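Local structure of titin (2A38) at residues 81-85 and 86-90; 72-75 and 76-80; 145-148 and 149-152. The protein builds the giant elastic filament of the muscle sarcomere, and this N-terminal pair of immunoglobulin domains probably fastens it in the Z-disc. One frame throughout, in Å; residues are numbered along the deposited sequence.

Contact 1 (81-85 and 86-90); sequences KATNG and SGQAT
Asn84 and Gly87 close the hairpin between them, and the side chain of Asn84 adds to the backbone bonds. With CG placed between the backbone N and the carbonyl carbon (chi1 70°), OD1 swings over the turn and accepts a bond from Ser86 N at 2.8 Å. The donor stands above the plane of the side-chain carbonyl, and the bond closes an Asx turn. OD1 also draws a weak bond from Gly87 N, whose main acceptor is Asn84 O at 3.3 Å. The return bond, Asn84 N to Gly87 O at 3.1 Å, is nearly straight. The other branch of the amide, ND2, is used as well: it gives its hydrogens to the carbonyls of Gln4 and Pro33, tying the turn to the start of the chain and to a neighbouring loop.

Further down the strands Ala82 and Ala89 exchange two backbone bonds, and in each N and O are 2.8 Å apart. Their methyl groups lie on the same face as Asn84, against Pro6 and Phe8. On the other face Gln88 reaches out fully extended and crosses Thr83, where OG1 and OE1, 3.3 Å apart, make a weak bond at most. The amide end of Gln88 gains a second partner through water, which accepts from NE2 and, at 2.9 Å, from Lys81 NZ. Lys81 runs alongside Thr90, its CG 3.4 Å from OG1, and makes a cation-pi contact with Phe40. Gly87 has backbone angles at which a CB would jam against the preceding carbonyl. A type I turn with a two-residue loop makes this a tight beta hairpin, here the one that joins strands F and G of an I-set immunoglobulin domain.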
ATOM      1  N   LYS A  81       1.056  26.604  13.286  1.00 16.78           N
ATOM      2  CA  LYS A  81       0.978  27.855  14.044  1.00 18.69           C
ATOM      3  C   LYS A  81       2.340  28.172  14.650  1.00 17.96           C
ATOM      4  O   LYS A  81       2.984  27.298  15.214  1.00 16.96           O
ATOM      5  CB  LYS A  81      -0.008  27.767  15.208  1.00 20.63           C
ATOM      6  CG  LYS A  81      -1.468  27.819  14.827  1.00 28.79           C
ATOM      7  CD  LYS A  81      -2.336  28.006  16.084  1.00 32.24           C
ATOM      8  CE  LYS A  81      -3.825  27.888  15.748  1.00 36.27           C
ATOM      9  NZ  LYS A  81      -4.709  28.151  16.927  1.00 39.42           N
ATOM     10  N   ALA A  82       2.759  29.428  14.548  1.00 17.76           N
ATOM     11  CA  ALA A  82       4.034  29.885  15.105  1.00 17.87           C
ATOM     12  C   ALA A  82       3.735  31.025  16.084  1.00 16.40           C
ATOM     13  O   ALA A  82       2.971  31.934  15.758  1.00 15.79           O
ATOM     14  CB  ALA A  82       4.950  30.373  13.986  1.00 17.84           C
ATOM     15  N   THR A  83       4.339  30.991  17.266  1.00 15.49           N
ATOM     16  CA  THR A  83       4.066  32.026  18.254  1.00 17.19           C
ATOM     17  C   THR A  83       5.245  32.507  19.085  1.00 17.14           C
ATOM     18  O   THR A  83       6.100  31.720  19.472  1.00 16.67           O
ATOM     19  CB  THR A  83       3.005  31.541  19.259  1.00 19.45           C
ATOM     20  OG1 THR A  83       1.880  31.020  18.550  1.00 25.48           O
ATOM     21  CG2 THR A  83       2.540  32.684  20.144  1.00 20.36           C
ATOM     22  N   ASN A  84       5.282  33.811  19.351  1.00 18.21           N
ATOM     23  CA  ASN A  84       6.298  34.397  20.224  1.00 17.62           C
ATOM     24  C   ASN A  84       5.664  35.627  20.870  1.00 19.50           C
ATOM     25  O   ASN A  84       4.471  35.887  20.674  1.00 18.87           O
ATOM     26  CB  ASN A  84       7.620  34.731  19.490  1.00 16.57           C
ATOM     27  CG  ASN A  84       7.509  35.899  18.524  1.00 14.06           C
ATOM     28  OD1 ASN A  84       6.557  36.667  18.554  1.00 15.80           O
ATOM     29  ND2 ASN A  84       8.510  36.040  17.662  1.00 15.09           N
ATOM     30  N   GLY A  85       6.441  36.375  21.644  1.00 21.44           N
ATOM     31  CA  GLY A  85       5.897  37.542  22.321  1.00 20.99           C
ATOM     32  C   GLY A  85       5.295  38.612  21.437  1.00 22.39           C
ATOM     33  O   GLY A  85       4.365  39.309  21.857  1.00 23.18           O
ATOM     34  N   SER A  86       5.815  38.740  20.216  1.00 22.15           N
ATOM     35  CA  SER A  86       5.362  39.753  19.265  1.00 20.94           C
ATOM     36  C   SER A  86       4.126  39.413  18.447  1.00 19.99           C
ATOM     37  O   SER A  86       3.551  40.286  17.808  1.00 21.04           O
ATOM     38  CB  SER A  86       6.494  40.108  18.300  1.00 21.31           C
ATOM     39  OG  SER A  86       7.572  40.721  18.974  1.00 23.66           O
ATOM     40  N   GLY A  87       3.721  38.156  18.438  1.00 19.03           N
ATOM     41  CA  GLY A  87       2.549  37.816  17.663  1.00 18.46           C
ATOM     42  C   GLY A  87       2.478  36.349  17.313  1.00 18.51           C
ATOM     43  O   GLY A  87       3.292  35.545  17.771  1.00 16.29           O
ATOM     44  N   GLN A  88       1.499  36.009  16.484  1.00 18.21           N
ATOM     45  CA  GLN A  88       1.280  34.638  16.065  1.00 18.02           C
ATOM     46  C   GLN A  88       0.988  34.573  14.581  1.00 17.41           C
ATOM     47  O   GLN A  88       0.307  35.440  14.038  1.00 16.29           O
ATOM     48  CB  GLN A  88       0.106  34.054  16.849  1.00 21.60           C
ATOM     49  CG  GLN A  88      -0.357  32.698  16.378  1.00 28.12           C
ATOM     50  CD  GLN A  88      -1.522  32.179  17.194  1.00 32.27           C
ATOM     51  OE1 GLN A  88      -1.343  31.659  18.297  1.00 35.64           O
ATOM     52  NE2 GLN A  88      -2.729  32.334  16.663  1.00 34.87           N
ATOM     53  N   ALA A  89       1.502  33.535  13.929  1.00 17.95           N
ATOM     54  CA  ALA A  89       1.297  33.340  12.496  1.00 16.14           C
ATOM     55  C   ALA A  89       0.795  31.927  12.244  1.00 15.96           C
ATOM     56  O   ALA A  89       1.090  31.016  12.999  1.00 15.21           O
ATOM     57  CB  ALA A  89       2.603  33.572  11.735  1.00 15.51           C
ATOM     58  N   THR A  90       0.028  31.753  11.176  1.00 16.16           N
ATOM     59  CA  THR A  90      -0.500  30.449  10.824  1.00 17.34           C
ATOM     60  C   THR A  90      -0.381  30.266   9.322  1.00 15.92           C
ATOM     61  O   THR A  90      -0.500  31.223   8.569  1.00 15.02           O
ATOM     62  CB  THR A  90      -1.979  30.333  11.223  1.00 21.01           C
ATOM     63  OG1 THR A  90      -2.085  30.378  12.649  1.00 25.24           O
ATOM     64  CG2 THR A  90      -2.578  29.037  10.718  1.00 24.24           C
TER
HETATM   65  O   HOH W   1      -5.057  30.711  18.139  1.00 54.09           O

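Contact 2 (72-75 and 76-80); sequences KANS and GRYSL
At the edge of the Tyr78 ring lie two carbonyl oxygens in the ring plane, that of Asn74 from the loop and that of Gly76 from the strand's first residue. Its surroundings are otherwise hydrophobic in the main: the ring of Phe25 meets it with the planes about 35° apart, and Ile46, Leu51, Ile67 and Leu95 touch it too. With CG anti to the carbonyl carbon (chi1 -74°), the ring is carried back along the chain, so that OH gives its proton to Asn74 O at a short 2.5 Å. The hydroxyl comes in the carbonyl plane, on a lone pair, while CE1 rests 3.0 Å from the same oxygen. A phenylalanine here would probably leave the carbonyl of Asn74 without this donor and the loop less firmly tied to the strand. Just behind, Ser75 OG bonds to Lys72 O at 3.2 Å, bracing the loop from within. Gly76 then takes a backbone shape in which a CB would collide with Ser75 O. A buried tyrosine bonded through its hydroxyl to the backbone carbonyl four residues earlier is the tyrosine corner, here at the entry to strand F of the immunoglobulin fold.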
ATOM      1  N   LYS A  72      -5.566   7.152   3.192  1.00 47.67           N
ATOM      2  CA  LYS A  72      -6.638   8.032   2.735  1.00 47.09           C
ATOM      3  C   LYS A  72      -7.280   8.773   3.898  1.00 46.51           C
ATOM      4  O   LYS A  72      -7.908   9.816   3.713  1.00 46.42           O
ATOM      5  CB  LYS A  72      -7.708   7.232   1.999  1.00 48.49           C
ATOM      6  CG  LYS A  72      -7.350   6.873   0.570  1.00 51.50           C
ATOM      7  CD  LYS A  72      -8.437   6.016  -0.057  1.00 53.83           C
ATOM      8  CE  LYS A  72      -8.152   5.760  -1.525  1.00 55.93           C
ATOM      9  NZ  LYS A  72      -9.137   4.820  -2.130  1.00 57.63           N
ATOM     10  N   ALA A  73      -7.117   8.229   5.097  1.00 45.10           N
ATOM     11  CA  ALA A  73      -7.687   8.828   6.297  1.00 43.64           C
ATOM     12  C   ALA A  73      -6.863  10.014   6.806  1.00 42.59           C
ATOM     13  O   ALA A  73      -7.221  10.641   7.800  1.00 42.85           O
ATOM     14  CB  ALA A  73      -7.807   7.766   7.387  1.00 42.72           C
ATOM     15  N   ASN A  74      -5.764  10.319   6.119  1.00 41.34           N
ATOM     16  CA  ASN A  74      -4.882  11.418   6.511  1.00 39.34           C
ATOM     17  C   ASN A  74      -5.090  12.711   5.725  1.00 38.29           C
ATOM     18  O   ASN A  74      -4.648  13.774   6.148  1.00 38.38           O
ATOM     19  CB  ASN A  74      -3.419  10.988   6.382  1.00 37.46           C
ATOM     20  CG  ASN A  74      -3.014   9.982   7.431  1.00 36.42           C
ATOM     21  OD1 ASN A  74      -2.009   9.291   7.285  1.00 37.83           O
ATOM     22  ND2 ASN A  74      -3.789   9.898   8.503  1.00 34.71           N
ATOM     23  N   SER A  75      -5.757  12.633   4.581  1.00 37.55           N
ATOM     24  CA  SER A  75      -5.973  13.837   3.796  1.00 36.99           C
ATOM     25  C   SER A  75      -6.753  14.865   4.623  1.00 36.00           C
ATOM     26  O   SER A  75      -7.245  14.561   5.708  1.00 34.23           O
ATOM     27  CB  SER A  75      -6.712  13.496   2.496  1.00 36.81           C
ATOM     28  OG  SER A  75      -7.957  12.886   2.758  1.00 38.71           O
ATOM     29  N   GLY A  76      -6.851  16.087   4.116  1.00 35.64           N
ATOM     30  CA  GLY A  76      -7.565  17.121   4.839  1.00 34.74           C
ATOM     31  C   GLY A  76      -6.699  18.348   4.994  1.00 35.04           C
ATOM     32  O   GLY A  76      -5.674  18.469   4.319  1.00 34.34           O
ATOM     33  N   ARG A  77      -7.105  19.257   5.878  1.00 34.80           N
ATOM     34  CA  ARG A  77      -6.349  20.480   6.110  1.00 34.01           C
ATOM     35  C   ARG A  77      -5.356  20.361   7.240  1.00 31.15           C
ATOM     36  O   ARG A  77      -5.702  19.958   8.347  1.00 31.73           O
ATOM     37  CB  ARG A  77      -7.271  21.643   6.431  1.00 37.48           C
ATOM     38  CG  ARG A  77      -8.043  22.158   5.260  1.00 45.83           C
ATOM     39  CD  ARG A  77      -8.638  23.507   5.598  1.00 52.04           C
ATOM     40  NE  ARG A  77      -9.387  24.060   4.477  1.00 58.55           N
ATOM     41  CZ  ARG A  77      -9.836  25.310   4.430  1.00 62.46           C
ATOM     42  NH1 ARG A  77      -9.606  26.139   5.447  1.00 64.18           N
ATOM     43  NH2 ARG A  77     -10.520  25.732   3.370  1.00 64.52           N
ATOM     44  N   TYR A  78      -4.116  20.717   6.947  1.00 27.80           N
ATOM     45  CA  TYR A  78      -3.058  20.700   7.940  1.00 25.43           C
ATOM     46  C   TYR A  78      -2.579  22.135   8.066  1.00 23.67           C
ATOM     47  O   TYR A  78      -2.407  22.825   7.062  1.00 22.79           O
ATOM     48  CB  TYR A  78      -1.892  19.830   7.487  1.00 26.00           C
ATOM     49  CG  TYR A  78      -2.171  18.355   7.574  1.00 28.45           C
ATOM     50  CD1 TYR A  78      -3.090  17.738   6.712  1.00 28.82           C
ATOM     51  CD2 TYR A  78      -1.525  17.569   8.530  1.00 29.00           C
ATOM     52  CE1 TYR A  78      -3.356  16.375   6.808  1.00 29.33           C
ATOM     53  CE2 TYR A  78      -1.779  16.215   8.635  1.00 29.94           C
ATOM     54  CZ  TYR A  78      -2.692  15.625   7.776  1.00 29.87           C
ATOM     55  OH  TYR A  78      -2.931  14.285   7.905  1.00 32.15           O
ATOM     56  N   SER A  79      -2.377  22.591   9.293  1.00 20.08           N
ATOM     57  CA  SER A  79      -1.908  23.943   9.497  1.00 19.28           C
ATOM     58  C   SER A  79      -0.787  23.980  10.505  1.00 16.77           C
ATOM     59  O   SER A  79      -0.656  23.107  11.347  1.00 17.66           O
ATOM     60  CB  SER A  79      -3.051  24.848   9.945  1.00 21.41           C
ATOM     61  OG  SER A  79      -3.559  24.425  11.191  1.00 28.39           O
ATOM     62  N   LEU A  80       0.024  25.016  10.402  1.00 16.78           N
ATOM     63  CA  LEU A  80       1.167  25.220  11.272  1.00 15.51           C
ATOM     64  C   LEU A  80       1.031  26.582  11.956  1.00 15.43           C
ATOM     65  O   LEU A  80       0.858  27.590  11.279  1.00 17.62           O
ATOM     66  CB  LEU A  80       2.429  25.183  10.413  1.00 14.74           C
ATOM     67  CG  LEU A  80       3.804  25.427  11.028  1.00 15.68           C
ATOM     68  CD1 LEU A  80       4.080  24.382  12.079  1.00 15.75           C
ATOM     69  CD2 LEU A  80       4.856  25.359   9.927  1.00 15.30           C
TER

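Contact 3 (145-148 and 149-152); sequences QSSL and DFQI
Ser147 holds its OG between its own backbone N and carbonyl carbon (chi1 73°), and that torsion turns the hydroxyl oxygen inward, to where the amides of Asp149 and Phe150 converge. The bond from Phe150 N is the straighter of the two, 3.1 Å long with an angle of 167° at the hydrogen. Asp149 N, though 3.0 Å from OG, arrives at a bent angle and counts as weak. One side-chain oxygen thus receives both amides on the far side of the bend, while Leu148 and Asp149 carry the chain round with helix-like backbone angles. Asp149 CB lies 3.5 Å from the same oxygen and closes in beside it.

The backbone completes the link in the opposite sense: Ser147 N donates to Phe150 O at 2.9 Å, in the carbonyl plane. Ser147 and Phe150 are therefore joined twice, once by main chain alone and once with the hydroxyl as acceptor. Phe150 O has a further, softer neighbour in the CA of Ser146, 3.5 Å away. The carbonyl oxygen of Ser147 is also only 2.9 Å from Phe150 O, two acceptors whose closeness is probably offset by the bonds beside them.

Phe150 sends its ring away from the bend, onto Ile144, Ile163 and Asp170, while its CB remains 4.0 Å from Gln145 O. Ahead of the bend, Gln145 OE1 takes a weak bond from Ser146 N. A serine oxygen that accepts from the amide two residues on, here weakly, makes an ST turn, reinforced by the straighter bond from the amide after it and placed where the loop after the short C' strand turns into strand D of the second I-set domain.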
ATOM      1  N   GLN A 145     -13.109 -27.931  -9.747  1.00 33.59           N
ATOM      2  CA  GLN A 145     -14.068 -28.089  -8.666  1.00 37.09           C
ATOM      3  C   GLN A 145     -13.464 -28.819  -7.485  1.00 34.89           C
ATOM      4  O   GLN A 145     -12.893 -29.901  -7.623  1.00 34.93           O
ATOM      5  CB  GLN A 145     -15.310 -28.836  -9.146  1.00 42.20           C
ATOM      6  CG  GLN A 145     -16.560 -28.420  -8.389  1.00 50.32           C
ATOM      7  CD  GLN A 145     -16.713 -26.899  -8.321  1.00 54.45           C
ATOM      8  OE1 GLN A 145     -15.994 -26.219  -7.578  1.00 56.01           O
ATOM      9  NE2 GLN A 145     -17.643 -26.360  -9.111  1.00 56.90           N
ATOM     10  N   SER A 146     -13.616 -28.212  -6.321  1.00 33.41           N
ATOM     11  CA  SER A 146     -13.091 -28.746  -5.082  1.00 32.29           C
ATOM     12  C   SER A 146     -13.609 -30.129  -4.753  1.00 30.21           C
ATOM     13  O   SER A 146     -14.789 -30.419  -4.919  1.00 30.26           O
ATOM     14  CB  SER A 146     -13.441 -27.798  -3.953  1.00 34.35           C
ATOM     15  OG  SER A 146     -13.210 -26.465  -4.362  1.00 36.67           O
ATOM     16  N   SER A 147     -12.709 -30.980  -4.272  1.00 28.81           N
ATOM     17  CA  SER A 147     -13.044 -32.346  -3.892  1.00 26.69           C
ATOM     18  C   SER A 147     -11.883 -32.897  -3.078  1.00 25.98           C
ATOM     19  O   SER A 147     -10.940 -32.181  -2.762  1.00 25.01           O
ATOM     20  CB  SER A 147     -13.223 -33.216  -5.133  1.00 27.73           C
ATOM     21  OG  SER A 147     -11.962 -33.484  -5.729  1.00 25.47           O
ATOM     22  N   LEU A 148     -11.947 -34.173  -2.729  1.00 26.20           N
ATOM     23  CA  LEU A 148     -10.849 -34.764  -1.989  1.00 27.81           C
ATOM     24  C   LEU A 148      -9.651 -34.898  -2.937  1.00 28.99           C
ATOM     25  O   LEU A 148      -8.500 -34.864  -2.503  1.00 30.39           O
ATOM     26  CB  LEU A 148     -11.244 -36.139  -1.453  1.00 26.76           C
ATOM     27  CG  LEU A 148     -12.328 -36.170  -0.382  1.00 25.69           C
ATOM     28  CD1 LEU A 148     -12.592 -37.614   0.016  1.00 27.29           C
ATOM     29  CD2 LEU A 148     -11.878 -35.355   0.819  1.00 24.84           C
ATOM     30  N   ASP A 149      -9.932 -35.036  -4.231  1.00 30.05           N
ATOM     31  CA  ASP A 149      -8.887 -35.188  -5.240  1.00 31.50           C
ATOM     32  C   ASP A 149      -8.196 -33.887  -5.626  1.00 29.32           C
ATOM     33  O   ASP A 149      -6.982 -33.862  -5.798  1.00 29.79           O
ATOM     34  CB  ASP A 149      -9.463 -35.847  -6.491  1.00 35.79           C
ATOM     35  CG  ASP A 149      -9.945 -37.259  -6.229  1.00 40.98           C
ATOM     36  OD1 ASP A 149      -9.130 -38.083  -5.753  1.00 43.98           O
ATOM     37  OD2 ASP A 149     -11.136 -37.542  -6.498  1.00 44.03           O
ATOM     38  N   PHE A 150      -8.975 -32.821  -5.785  1.00 28.15           N
ATOM     39  CA  PHE A 150      -8.438 -31.504  -6.134  1.00 26.56           C
ATOM     40  C   PHE A 150      -8.795 -30.524  -5.028  1.00 25.72           C
ATOM     41  O   PHE A 150      -9.967 -30.320  -4.722  1.00 24.99           O
ATOM     42  CB  PHE A 150      -9.019 -31.018  -7.460  1.00 27.29           C
ATOM     43  CG  PHE A 150      -8.495 -31.760  -8.644  1.00 29.13           C
ATOM     44  CD1 PHE A 150      -8.811 -33.105  -8.834  1.00 30.00           C
ATOM     45  CD2 PHE A 150      -7.642 -31.136  -9.544  1.00 28.85           C
ATOM     46  CE1 PHE A 150      -8.280 -33.821  -9.905  1.00 31.41           C
ATOM     47  CE2 PHE A 150      -7.103 -31.835 -10.618  1.00 31.24           C
ATOM     48  CZ  PHE A 150      -7.422 -33.183 -10.799  1.00 32.29           C
ATOM     49  N   GLN A 151      -7.785 -29.908  -4.433  1.00 23.69           N
ATOM     50  CA  GLN A 151      -8.034 -28.991  -3.345  1.00 22.36           C
ATOM     51  C   GLN A 151      -7.427 -27.605  -3.489  1.00 20.63           C
ATOM     52  O   GLN A 151      -6.210 -27.453  -3.513  1.00 19.96           O
ATOM     53  CB  GLN A 151      -7.543 -29.623  -2.055  1.00 24.89           C
ATOM     54  CG  GLN A 151      -7.601 -28.703  -0.864  1.00 27.93           C
ATOM     55  CD  GLN A 151      -7.035 -29.362   0.354  1.00 28.99           C
ATOM     56  OE1 GLN A 151      -7.431 -30.469   0.708  1.00 31.33           O
ATOM     57  NE2 GLN A 151      -6.101 -28.690   1.010  1.00 31.47           N
ATOM     58  N   ILE A 152      -8.288 -26.596  -3.569  1.00 19.17           N
ATOM     59  CA  ILE A 152      -7.857 -25.206  -3.673  1.00 18.34           C
ATOM     60  C   ILE A 152      -7.775 -24.656  -2.249  1.00 18.83           C
ATOM     61  O   ILE A 152      -8.697 -24.836  -1.455  1.00 18.47           O
ATOM     62  CB  ILE A 152      -8.891 -24.339  -4.439  1.00 19.79           C
ATOM     63  CG1 ILE A 152      -9.199 -24.942  -5.813  1.00 20.38           C
ATOM     64  CG2 ILE A 152      -8.373 -22.917  -4.568  1.00 16.72           C
ATOM     65  CD1 ILE A 152      -8.029 -24.959  -6.744  1.00 24.20           C
TER

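Contacts 1 and 2 belong to the first immunoglobulin domain and share strand 76-84: the tyrosine corner of contact 2 lies at its start and the hairpin of contact 1 at its end, with centres 21 Å apart. They meet directly where Thr90 CG2 packs 3.8 Å from Leu80 O. Contact 3 lies in the second domain, on the other side of the chain's centre. Its centre is 49 Å from that of contact 2 and 69 Å from that of contact 1, and even the nearest atoms of contacts 2 and 3 are about 28 Å apart. The cadmium ion is bound by Glu26 and His28 of the first domain, residues that belong to none of the three contacts.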